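Local coordinates for lipoprotein (Mycoplasma mycoides subsp. capri, PDB 7ADK) that probably acts as a protease of the chymotrypsin-like PA clan, with a substrate that is not established, at residues G711-F716 with E746-F751; V773-N778 with L785-R790. All coordinates share one frame; numbering follows the deposited sequence.

Interaction 1: residues G711-F716 with E746-F751; sequences GLTDAF and EILPRF
Gly-711 joins the 746-751 segment through its carbonyl, whose O takes the N-H of Leu-748 at 2.9 Å while the CA of Ile-747 makes a longer C-H...O contact with the same oxygen. Its CA lies 3.8 Å from Leu-748 CB, and its positive phi (68°) suits a residue with no side chain. At Leu-712 the strand proper begins: its side chain runs alongside that of Ile-747, and Leu-712 CD2 meets Ile-747 CD1 at 3.5 Å on one face of the sheet. Thr-713 turns to the other face and pairs with Glu-746 by two backbone bonds, Thr-713 N to Glu-746 O at 2.9 Å and Glu-746 N to Thr-713 O at 3.0 Å. Its torsion (chi1 -162°) sets OG1 opposite the backbone N, where Tyr-703 O receives it, and leaves CG2 to pack on Glu-746 CB (3.7 Å) and Leu-748 CD2 (3.8 Å). Asp-714 turns away to the N-cap of the helix that follows; its OD1 takes a weak bond from Phe-716 N, and its OD2 bonds to the hydroxyls of Tyr-796 and Tyr-803. Ala-715, in that first turn, lays its methyl over the flat carboxylate of Glu-746, its CB 3.7 Å from Glu-746 CD, as close to OE2 and slightly farther from OE1. This short antiparallel pairing joins the end of strand 737-747 to strand 712-714, which passes directly into helix 715-719, N-capped by Asp-714.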
loop_
_atom_site.group_PDB
_atom_site.type_symbol
_atom_site.label_atom_id
_atom_site.label_comp_id
_atom_site.label_asym_id
_atom_site.label_seq_id
_atom_site.Cartn_x
_atom_site.Cartn_y
_atom_site.Cartn_z
ATOM N N GLY B 711 -24.475 6.208 -18.751
ATOM C CA GLY B 711 -24.484 5.246 -17.664
ATOM C C GLY B 711 -25.821 4.665 -17.209
ATOM O O GLY B 711 -25.844 4.086 -16.123
ATOM N N LEU B 712 -26.908 4.740 -17.972
ATOM C CA LEU B 712 -28.109 3.924 -17.742
ATOM C C LEU B 712 -28.147 2.750 -18.718
ATOM O O LEU B 712 -27.903 2.889 -19.924
ATOM C CB LEU B 712 -29.419 4.712 -17.868
ATOM C CG LEU B 712 -29.639 5.903 -16.926
ATOM C CD1 LEU B 712 -31.104 6.339 -17.023
ATOM C CD2 LEU B 712 -29.376 5.600 -15.459
ATOM N N THR B 713 -28.516 1.567 -18.230
ATOM C CA THR B 713 -28.654 0.371 -19.064
ATOM C C THR B 713 -29.828 -0.522 -18.688
ATOM O O THR B 713 -30.357 -0.456 -17.587
ATOM C CB THR B 713 -27.328 -0.393 -19.188
ATOM O OG1 THR B 713 -27.420 -1.251 -20.291
ATOM C CG2 THR B 713 -26.912 -1.260 -18.015
ATOM N N ASP B 714 -30.252 -1.360 -19.624
ATOM C CA ASP B 714 -31.151 -2.485 -19.369
ATOM C C ASP B 714 -30.308 -3.744 -19.565
ATOM O O ASP B 714 -29.749 -3.980 -20.638
ATOM C CB ASP B 714 -32.367 -2.400 -20.309
ATOM C CG ASP B 714 -33.325 -3.605 -20.314
ATOM O OD1 ASP B 714 -33.034 -4.650 -19.705
ATOM O OD2 ASP B 714 -34.385 -3.507 -20.991
ATOM N N ALA B 715 -30.141 -4.509 -18.488
ATOM C CA ALA B 715 -29.185 -5.594 -18.442
ATOM C C ALA B 715 -29.488 -6.700 -19.448
ATOM O O ALA B 715 -28.560 -7.195 -20.068
ATOM C CB ALA B 715 -29.148 -6.167 -17.041
ATOM N N PHE B 716 -30.740 -7.103 -19.675
ATOM C CA PHE B 716 -30.974 -8.253 -20.546
ATOM C C PHE B 716 -30.673 -7.943 -22.014
ATOM O O PHE B 716 -30.021 -8.745 -22.681
ATOM C CB PHE B 716 -32.355 -8.851 -20.310
ATOM C CG PHE B 716 -32.556 -10.138 -21.077
ATOM C CD1 PHE B 716 -32.027 -11.338 -20.581
ATOM C CD2 PHE B 716 -33.194 -10.118 -22.324
ATOM C CE1 PHE B 716 -32.112 -12.516 -21.342
ATOM C CE2 PHE B 716 -33.282 -11.302 -23.084
ATOM C CZ PHE B 716 -32.724 -12.495 -22.602
ATOM N N GLU B 746 -30.024 -1.152 -14.701
ATOM C CA GLU B 746 -28.670 -1.097 -14.161
ATOM C C GLU B 746 -27.935 0.205 -14.486
ATOM O O GLU B 746 -28.278 0.934 -15.413
ATOM C CB GLU B 746 -27.850 -2.328 -14.575
ATOM C CG GLU B 746 -28.423 -3.637 -14.031
ATOM C CD GLU B 746 -27.474 -4.838 -14.057
ATOM O OE1 GLU B 746 -26.350 -4.756 -14.579
ATOM O OE2 GLU B 746 -27.878 -5.918 -13.581
ATOM N N ILE B 747 -26.930 0.491 -13.664
ATOM C CA ILE B 747 -26.195 1.750 -13.567
ATOM C C ILE B 747 -24.705 1.513 -13.823
ATOM O O ILE B 747 -24.177 0.486 -13.407
ATOM C CB ILE B 747 -26.428 2.338 -12.163
ATOM C CG1 ILE B 747 -27.915 2.566 -11.824
ATOM C CG2 ILE B 747 -25.629 3.611 -11.932
ATOM C CD1 ILE B 747 -28.669 3.507 -12.744
ATOM N N LEU B 748 -24.033 2.450 -14.491
ATOM C CA LEU B 748 -22.583 2.460 -14.696
ATOM C C LEU B 748 -21.923 3.603 -13.886
ATOM O O LEU B 748 -21.861 4.736 -14.363
ATOM C CB LEU B 748 -22.217 2.549 -16.192
ATOM C CG LEU B 748 -22.551 1.361 -17.112
ATOM C CD1 LEU B 748 -21.961 0.066 -16.581
ATOM C CD2 LEU B 748 -24.030 1.142 -17.399
ATOM N N PRO B 749 -21.434 3.332 -12.667
ATOM C CA PRO B 749 -20.614 4.251 -11.885
ATOM C C PRO B 749 -19.325 4.716 -12.576
ATOM O O PRO B 749 -18.610 3.915 -13.184
ATOM C CB PRO B 749 -20.293 3.460 -10.617
ATOM C CG PRO B 749 -20.522 2.003 -10.965
ATOM C CD PRO B 749 -21.715 2.142 -11.878
ATOM N N ARG B 750 -19.004 6.012 -12.447
ATOM C CA ARG B 750 -17.906 6.696 -13.166
ATOM C C ARG B 750 -16.493 6.164 -12.897
ATOM O O ARG B 750 -15.820 5.767 -13.843
ATOM C CB ARG B 750 -17.986 8.205 -12.896
ATOM C CG ARG B 750 -16.921 9.037 -13.610
ATOM C CD ARG B 750 -17.041 10.505 -13.215
ATOM N NE ARG B 750 -16.063 11.329 -13.921
ATOM C CZ ARG B 750 -15.664 12.542 -13.613
ATOM N NH1 ARG B 750 -16.172 13.230 -12.639
ATOM N NH2 ARG B 750 -14.721 13.094 -14.294
ATOM N N PHE B 751 -16.029 6.222 -11.648
ATOM C CA PHE B 751 -14.645 5.932 -11.259
ATOM C C PHE B 751 -14.583 4.656 -10.415
ATOM O O PHE B 751 -14.197 4.707 -9.254
ATOM C CB PHE B 751 -14.043 7.141 -10.504
ATOM C CG PHE B 751 -13.689 8.408 -11.274
ATOM C CD1 PHE B 751 -13.177 8.360 -12.585
ATOM C CD2 PHE B 751 -13.740 9.642 -10.602
ATOM C CE1 PHE B 751 -12.721 9.530 -13.211
ATOM C CE2 PHE B 751 -13.295 10.813 -11.233
ATOM C CZ PHE B 751 -12.766 10.755 -12.531
#

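Interaction 2: residues V773-N778 with L785-R790; sequences VYHASN and LAVAFR
Val-773 sends CG2 against the ring of Phe-789, reaching CE1 and CZ; the two side chains cross at about a right angle, and Trp-427 touches both. On the hairpin face carrying Val-773, Val-787, Ala-776 and Leu-785, the CB atoms of Val-773 and Val-787 lie 4.4 Å apart, and Ala-776 CB meets Leu-785 CD1 at 4.0 Å. The other face carries Tyr-774 and Ala-786, whose CB atoms are 4.3 Å apart; the tyrosine ring, CG opposite the backbone N (chi1 -172°), runs on past the Leu-785 backbone.

Val-773 and Val-787 exchange a pair of backbone bonds, each 2.8 Å from N to the other's O. Beyond Tyr-774 the register slips by one: His-775 N gives to Leu-785 O at 3.0 Å, and Leu-785 N to Ala-776 O at 2.9 Å. His-775 is the extra residue of the bulge, its psi turned to -30°, and its ring swings across Val-787 CG2.

At the polar end, Tyr-774 OH and Ser-777 OG share a hydrogen bond of 2.7 Å, while Asn-778 ND2 bonds to Tyr-703 OH and Asn-778 OD1 accepts from Ala-781 N. This is an antiparallel beta hairpin (strands 769-778 and 783-792) with a beta bulge at His-775.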
loop_
_atom_site.group_PDB
_atom_site.type_symbol
_atom_site.label_atom_id
_atom_site.label_comp_id
_atom_site.label_asym_id
_atom_site.label_seq_id
_atom_site.Cartn_x
_atom_site.Cartn_y
_atom_site.Cartn_z
ATOM N N VAL B 773 -26.822 -1.599 -6.465
ATOM C CA VAL B 773 -25.901 -2.579 -5.873
ATOM C C VAL B 773 -24.839 -2.994 -6.876
ATOM O O VAL B 773 -25.154 -3.665 -7.845
ATOM C CB VAL B 773 -26.640 -3.842 -5.400
ATOM C CG1 VAL B 773 -25.738 -4.602 -4.443
ATOM C CG2 VAL B 773 -27.963 -3.530 -4.731
ATOM N N TYR B 774 -23.578 -2.640 -6.673
ATOM C CA TYR B 774 -22.496 -2.999 -7.587
ATOM C C TYR B 774 -22.136 -4.479 -7.516
ATOM O O TYR B 774 -22.044 -5.048 -6.427
ATOM C CB TYR B 774 -21.282 -2.149 -7.277
ATOM C CG TYR B 774 -20.158 -2.293 -8.260
ATOM C CD1 TYR B 774 -20.148 -1.489 -9.410
ATOM C CD2 TYR B 774 -19.085 -3.156 -7.978
ATOM C CE1 TYR B 774 -19.026 -1.501 -10.249
ATOM C CE2 TYR B 774 -17.970 -3.179 -8.824
ATOM C CZ TYR B 774 -17.933 -2.336 -9.950
ATOM O OH TYR B 774 -16.807 -2.263 -10.691
ATOM N N HIS B 775 -21.868 -5.106 -8.664
ATOM C CA HIS B 775 -21.547 -6.543 -8.700
ATOM C C HIS B 775 -20.479 -6.995 -9.700
ATOM O O HIS B 775 -19.772 -7.951 -9.398
ATOM C CB HIS B 775 -22.821 -7.368 -8.877
ATOM C CG HIS B 775 -23.378 -7.402 -10.274
ATOM N ND1 HIS B 775 -24.240 -6.470 -10.831
ATOM C CD2 HIS B 775 -23.128 -8.369 -11.197
ATOM C CE1 HIS B 775 -24.496 -6.908 -12.067
ATOM N NE2 HIS B 775 -23.844 -8.041 -12.312
ATOM N N ALA B 776 -20.308 -6.331 -10.836
ATOM C CA ALA B 776 -19.317 -6.697 -11.845
ATOM C C ALA B 776 -18.371 -5.540 -12.129
ATOM O O ALA B 776 -18.816 -4.405 -12.224
ATOM C CB ALA B 776 -20.028 -7.145 -13.107
ATOM N N SER B 777 -17.084 -5.822 -12.318
ATOM C CA SER B 777 -16.057 -4.829 -12.667
ATOM C C SER B 777 -15.457 -5.065 -14.041
ATOM O O SER B 777 -15.343 -6.201 -14.490
ATOM C CB SER B 777 -14.905 -4.831 -11.668
ATOM O OG SER B 777 -15.364 -4.557 -10.374
ATOM N N ASN B 778 -15.015 -3.996 -14.684
ATOM C CA ASN B 778 -14.204 -4.036 -15.882
ATOM C C ASN B 778 -13.133 -2.945 -15.796
ATOM O O ASN B 778 -13.359 -1.784 -16.116
ATOM C CB ASN B 778 -15.144 -3.907 -17.079
ATOM C CG ASN B 778 -14.437 -4.083 -18.398
ATOM O OD1 ASN B 778 -13.243 -3.871 -18.548
ATOM N ND2 ASN B 778 -15.160 -4.468 -19.407
ATOM N N LEU B 785 -20.843 -2.516 -13.187
ATOM C CA LEU B 785 -22.295 -2.593 -13.283
ATOM C C LEU B 785 -22.979 -2.720 -11.924
ATOM O O LEU B 785 -22.549 -3.509 -11.082
ATOM C CB LEU B 785 -22.648 -3.763 -14.196
ATOM C CG LEU B 785 -22.125 -3.595 -15.634
ATOM C CD1 LEU B 785 -21.328 -4.814 -16.060
ATOM C CD2 LEU B 785 -23.270 -3.388 -16.603
ATOM N N ALA B 786 -24.066 -1.977 -11.721
ATOM C CA ALA B 786 -24.851 -1.989 -10.489
ATOM C C ALA B 786 -26.359 -2.208 -10.711
ATOM O O ALA B 786 -26.968 -1.547 -11.544
ATOM C CB ALA B 786 -24.556 -0.713 -9.700
ATOM N N VAL B 787 -26.981 -3.097 -9.936
ATOM C CA VAL B 787 -28.413 -3.418 -9.953
ATOM C C VAL B 787 -29.222 -2.300 -9.324
ATOM O O VAL B 787 -29.072 -2.062 -8.132
ATOM C CB VAL B 787 -28.683 -4.719 -9.177
ATOM C CG1 VAL B 787 -30.165 -5.043 -9.031
ATOM C CG2 VAL B 787 -28.046 -5.916 -9.853
ATOM N N ALA B 788 -30.131 -1.650 -10.046
ATOM C CA ALA B 788 -31.092 -0.772 -9.390
ATOM C C ALA B 788 -32.157 -1.601 -8.653
ATOM O O ALA B 788 -32.728 -2.548 -9.197
ATOM C CB ALA B 788 -31.684 0.211 -10.392
ATOM N N PHE B 789 -32.464 -1.235 -7.412
ATOM C CA PHE B 789 -33.509 -1.889 -6.608
ATOM C C PHE B 789 -34.928 -1.685 -7.156
ATOM O O PHE B 789 -35.805 -2.526 -6.982
ATOM C CB PHE B 789 -33.506 -1.320 -5.182
ATOM C CG PHE B 789 -32.208 -1.403 -4.421
ATOM C CD1 PHE B 789 -31.795 -2.617 -3.857
ATOM C CD2 PHE B 789 -31.422 -0.258 -4.257
ATOM C CE1 PHE B 789 -30.620 -2.667 -3.100
ATOM C CE2 PHE B 789 -30.228 -0.322 -3.531
ATOM C CZ PHE B 789 -29.844 -1.518 -2.926
ATOM N N ARG B 790 -35.149 -0.523 -7.764
ATOM C CA ARG B 790 -36.433 -0.033 -8.239
ATOM C C ARG B 790 -36.325 0.318 -9.711
ATOM O O ARG B 790 -35.331 0.885 -10.148
ATOM C CB ARG B 790 -36.847 1.154 -7.374
ATOM C CG ARG B 790 -38.280 1.588 -7.621
ATOM C CD ARG B 790 -38.676 2.719 -6.702
ATOM N NE ARG B 790 -39.988 3.266 -7.038
ATOM C CZ ARG B 790 -41.157 2.864 -6.600
ATOM N NH1 ARG B 790 -41.309 1.861 -5.800
ATOM N NH2 ARG B 790 -42.228 3.490 -6.949
#

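Interaction 1 closes before interaction 2 opens along the chain, yet their centres lie only about 7 Å apart. Both belong to one mixed sheet, where strand 737-747 sits beside strand 783-792. A probable hydrogen bond from Ile-747 N to Ala-786 O (2.9 Å) joins them, and Leu-748 packs on Leu-785. Strand 712-714, strand 737-747, strand 783-792 and strand 769-778 thus follow one another across the sheet, each antiparallel to its neighbour. Glu-746 serves both contacts, its side chain also touching His-775, Leu-785 and Val-787. Such a run of antiparallel strands is consistent with one of the two beta barrels of the chymotrypsin-like fold.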